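Local atomic coordinates of enoyl-CoA hydratase subunit II (Geobacillus kaustophilus, PDB entry 2EJ5), a protein that probably catalyses the addition of water to the double bond of enoyl-CoA thioesters, perhaps in phenylacetic acid breakdown, as a crotonase-family member. Residues F27-K40 with R82-E94. Residues are numbered along the deposited sequence; the frame is centred on the assembly and turned at random.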
# COMPACT_ATOMS: atom_id res chain seq x y z
N PHE A 27 29.37 1.58 2.69
CA PHE A 27 29.48 0.52 3.67
C PHE A 27 30.69 -0.38 3.43
O PHE A 27 30.99 -0.74 2.29
CB PHE A 27 28.25 -0.38 3.63
CG PHE A 27 27.02 0.24 4.20
CD1 PHE A 27 26.89 0.43 5.57
CD2 PHE A 27 25.95 0.58 3.37
CE1 PHE A 27 25.72 1.00 6.11
CE2 PHE A 27 24.79 1.13 3.91
CZ PHE A 27 24.68 1.33 5.27
N THR A 28 31.34 -0.75 4.53
CA THR A 28 32.30 -1.86 4.51
C THR A 28 31.91 -2.82 5.61
O THR A 28 31.06 -2.51 6.46
CB THR A 28 33.70 -1.39 4.81
OG1 THR A 28 33.70 -0.83 6.13
CG2 THR A 28 34.14 -0.33 3.79
N GLU A 29 32.57 -3.97 5.64
CA GLU A 29 32.34 -4.98 6.68
C GLU A 29 32.28 -4.42 8.12
O GLU A 29 31.37 -4.77 8.89
CB GLU A 29 33.39 -6.09 6.55
CG GLU A 29 33.30 -7.20 7.58
CD GLU A 29 34.35 -8.28 7.37
OE1 GLU A 29 35.49 -7.96 6.89
OE2 GLU A 29 34.04 -9.46 7.68
N GLN A 30 33.22 -3.55 8.49
CA GLN A 30 33.19 -3.01 9.84
C GLN A 30 32.16 -1.87 10.06
O GLN A 30 31.67 -1.74 11.17
CB GLN A 30 34.58 -2.66 10.40
CG GLN A 30 35.16 -1.32 10.03
CD GLN A 30 36.49 -1.04 10.74
OE1 GLN A 30 36.52 -0.75 11.96
NE2 GLN A 30 37.58 -1.15 10.00
N MET A 31 31.84 -1.09 9.04
CA MET A 31 30.72 -0.13 9.13
C MET A 31 29.44 -0.90 9.38
O MET A 31 28.68 -0.52 10.24
CB MET A 31 30.57 0.77 7.89
CG MET A 31 29.46 1.88 8.09
SD MET A 31 29.01 2.92 6.69
CE MET A 31 27.66 3.68 7.50
N ASN A 32 29.22 -1.96 8.61
CA ASN A 32 28.08 -2.83 8.85
C ASN A 32 28.05 -3.33 10.27
O ASN A 32 27.02 -3.29 10.92
CB ASN A 32 28.05 -4.02 7.86
CG ASN A 32 27.58 -3.62 6.51
OD1 ASN A 32 26.50 -3.02 6.37
ND2 ASN A 32 28.37 -3.92 5.49
N ALA A 33 29.19 -3.84 10.75
CA ALA A 33 29.27 -4.36 12.08
C ALA A 33 29.08 -3.31 13.16
O ALA A 33 28.50 -3.60 14.21
CB ALA A 33 30.61 -5.08 12.27
N GLU A 34 29.62 -2.11 12.95
CA GLU A 34 29.54 -1.05 13.97
C GLU A 34 28.11 -0.52 14.06
O GLU A 34 27.60 -0.30 15.14
CB GLU A 34 30.54 0.07 13.68
CG GLU A 34 32.01 -0.42 13.77
CD GLU A 34 33.04 0.67 13.55
OE1 GLU A 34 32.73 1.64 12.82
OE2 GLU A 34 34.17 0.53 14.10
N VAL A 35 27.46 -0.35 12.92
CA VAL A 35 26.08 0.15 12.91
C VAL A 35 25.18 -0.82 13.67
O VAL A 35 24.36 -0.39 14.47
CB VAL A 35 25.59 0.41 11.49
CG1 VAL A 35 24.04 0.61 11.47
CG2 VAL A 35 26.29 1.65 10.88
N THR A 36 25.38 -2.13 13.46
CA THR A 36 24.63 -3.19 14.15
C THR A 36 24.76 -3.05 15.65
O THR A 36 23.77 -2.99 16.37
CB THR A 36 25.07 -4.64 13.70
OG1 THR A 36 24.87 -4.80 12.29
CG2 THR A 36 24.28 -5.73 14.39
N LYS A 37 26.01 -3.05 16.12
CA LYS A 37 26.33 -2.86 17.54
C LYS A 37 25.72 -1.58 18.15
O LYS A 37 25.15 -1.61 19.24
CB LYS A 37 27.85 -2.85 17.71
CG LYS A 37 28.32 -2.85 19.18
CD LYS A 37 29.81 -3.18 19.25
CE LYS A 37 30.34 -3.13 20.69
NZ LYS A 37 30.27 -1.75 21.27
N ALA A 38 25.85 -0.47 17.43
CA ALA A 38 25.36 0.84 17.88
C ALA A 38 23.82 0.81 17.99
O ALA A 38 23.27 1.31 18.96
CB ALA A 38 25.79 1.90 16.90
N LEU A 39 23.14 0.20 17.01
CA LEU A 39 21.67 0.11 17.07
C LEU A 39 21.23 -0.70 18.24
O LEU A 39 20.26 -0.37 18.88
CB LEU A 39 21.06 -0.48 15.79
CG LEU A 39 21.15 0.37 14.53
CD1 LEU A 39 20.64 -0.43 13.34
CD2 LEU A 39 20.48 1.79 14.65
N LYS A 40 21.96 -1.77 18.54
CA LYS A 40 21.58 -2.63 19.66
C LYS A 40 21.87 -1.88 20.97
O LYS A 40 21.10 -2.00 21.92
CB LYS A 40 22.32 -4.00 19.59
CG LYS A 40 21.99 -4.86 18.33
CD LYS A 40 22.90 -6.09 18.22
CE LYS A 40 22.42 -7.07 17.11
NZ LYS A 40 23.29 -8.33 16.93
N ARG A 82 27.10 -9.56 6.35
CA ARG A 82 27.26 -8.15 6.72
C ARG A 82 25.93 -7.40 6.91
O ARG A 82 25.70 -6.76 7.97
CB ARG A 82 28.11 -7.45 5.66
CG ARG A 82 29.61 -7.83 5.67
CD ARG A 82 30.34 -7.27 4.43
NE ARG A 82 30.06 -5.85 4.28
CZ ARG A 82 30.31 -5.11 3.20
NH1 ARG A 82 30.88 -5.62 2.11
NH2 ARG A 82 29.95 -3.84 3.19
N TYR A 83 25.08 -7.44 5.88
CA TYR A 83 23.89 -6.56 5.83
C TYR A 83 22.70 -7.10 6.63
O TYR A 83 22.00 -6.33 7.25
CB TYR A 83 23.47 -6.28 4.38
CG TYR A 83 24.33 -5.29 3.66
CD1 TYR A 83 23.98 -3.94 3.58
CD2 TYR A 83 25.54 -5.70 3.06
CE1 TYR A 83 24.79 -2.99 2.92
CE2 TYR A 83 26.37 -4.76 2.39
CZ TYR A 83 25.98 -3.42 2.34
OH TYR A 83 26.77 -2.53 1.65
N ALA A 84 22.47 -8.41 6.59
CA ALA A 84 21.35 -9.03 7.33
C ALA A 84 21.34 -8.71 8.84
O ALA A 84 20.31 -8.26 9.35
CB ALA A 84 21.27 -10.57 7.06
N PRO A 85 22.48 -8.88 9.56
CA PRO A 85 22.49 -8.49 10.98
C PRO A 85 22.15 -7.01 11.27
O PRO A 85 21.48 -6.71 12.28
CB PRO A 85 23.93 -8.78 11.42
CG PRO A 85 24.40 -9.82 10.48
CD PRO A 85 23.78 -9.45 9.15
N MET A 86 22.62 -6.12 10.40
CA MET A 86 22.40 -4.68 10.50
C MET A 86 20.91 -4.36 10.26
O MET A 86 20.29 -3.65 11.04
CB MET A 86 23.28 -3.95 9.47
CG MET A 86 23.34 -2.37 9.63
SD MET A 86 24.16 -1.37 8.40
CE MET A 86 23.22 -1.65 6.88
N MET A 87 20.36 -4.88 9.17
CA MET A 87 18.95 -4.64 8.85
C MET A 87 18.02 -5.30 9.84
O MET A 87 16.97 -4.75 10.15
CB MET A 87 18.62 -4.99 7.37
CG MET A 87 19.54 -4.23 6.32
SD MET A 87 19.67 -2.42 6.45
CE MET A 87 17.95 -1.97 6.20
N LYS A 88 18.41 -6.45 10.40
CA LYS A 88 17.59 -7.09 11.44
C LYS A 88 17.63 -6.28 12.73
O LYS A 88 16.60 -6.14 13.40
CB LYS A 88 18.02 -8.53 11.75
CG LYS A 88 17.85 -9.45 10.56
CD LYS A 88 18.17 -10.87 10.95
CE LYS A 88 17.64 -11.78 9.90
NZ LYS A 88 18.31 -13.13 9.99
N ALA A 89 18.82 -5.77 13.09
CA ALA A 89 18.91 -4.90 14.27
C ALA A 89 18.01 -3.67 14.08
O ALA A 89 17.27 -3.30 14.98
CB ALA A 89 20.37 -4.44 14.53
N LEU A 90 18.08 -3.03 12.92
CA LEU A 90 17.23 -1.85 12.68
C LEU A 90 15.78 -2.24 12.75
O LEU A 90 14.97 -1.57 13.37
CB LEU A 90 17.58 -1.19 11.35
CG LEU A 90 16.89 0.10 10.89
CD1 LEU A 90 16.93 1.21 11.99
CD2 LEU A 90 17.51 0.59 9.56
N HIS A 91 15.44 -3.36 12.13
CA HIS A 91 14.04 -3.76 11.97
C HIS A 91 13.43 -4.11 13.32
O HIS A 91 12.25 -3.88 13.55
CB HIS A 91 13.98 -4.93 10.95
CG HIS A 91 12.60 -5.41 10.65
ND1 HIS A 91 11.95 -6.33 11.44
CD2 HIS A 91 11.72 -5.09 9.67
CE1 HIS A 91 10.75 -6.57 10.95
NE2 HIS A 91 10.58 -5.83 9.88
N HIS A 92 14.24 -4.64 14.24
CA HIS A 92 13.72 -4.98 15.57
C HIS A 92 13.88 -3.85 16.59
O HIS A 92 13.33 -3.95 17.65
CB HIS A 92 14.34 -6.28 16.11
CG HIS A 92 14.04 -7.49 15.26
ND1 HIS A 92 14.54 -7.64 13.98
CD2 HIS A 92 13.33 -8.61 15.52
CE1 HIS A 92 14.13 -8.79 13.48
NE2 HIS A 92 13.40 -9.41 14.40
N LEU A 93 14.61 -2.79 16.28
CA LEU A 93 14.76 -1.66 17.20
C LEU A 93 13.43 -0.93 17.45
O LEU A 93 12.81 -0.41 16.50
CB LEU A 93 15.82 -0.68 16.66
CG LEU A 93 16.16 0.61 17.43
CD1 LEU A 93 16.60 0.30 18.89
CD2 LEU A 93 17.23 1.33 16.70
N GLU A 94 13.04 -0.84 18.73
CA GLU A 94 11.76 -0.27 19.18
C GLU A 94 11.91 1.16 19.72
O GLU A 94 11.23 1.54 20.69
CB GLU A 94 11.18 -1.06 20.35
CG GLU A 94 11.21 -2.58 20.33
CD GLU A 94 10.09 -3.14 19.54
OE1 GLU A 94 9.78 -2.43 18.58
OE2 GLU A 94 9.53 -4.23 19.83
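Tyr-83 turns its ring edge toward the face of Phe-27 in an offset edge-to-face pair (centroids 5.5 Å apart, planes at 75°), while the amide of Asn-32 lies over one face of the tyrosine. The Arg-82 guanidinium has the backbone N of Glu-29 over one face and Tyr-83 CE2 over the other, both toward the rim; Phe-27 CB and the Asn-32 amide meet its edge. A bend at chi3 (50°) curls this long side chain round the start of helix 29-44. Glu-64 OE1 forms a salt bridge with Arg-82 NH2 and a hydrogen bond with the Tyr-83 hydroxyl, so a ring with a polar tip suits Tyr-83; an alanine in place of Arg-82 would probably leave that carboxylate without its charged mate and the Asn-32 amide without the guanidinium beside it. The unbranched, bent chain of Met-86 fits between Phe-27 and Val-35, its SD 3.6 Å from Phe-27 CE1 in an oblique Met-aromatic contact. Thr-36, small, suits the closest backbone approach. Branched Leu-39 reaches both Leu-90 and Leu-16 of strand 13-18, while Leu-90 touches helix 108-115. The nearly parallel helices (22°) of this crotonase-like fold thus join chiefly through apolar and sulfur packing, while Arg-82 and Tyr-83 share Glu-64 at one end.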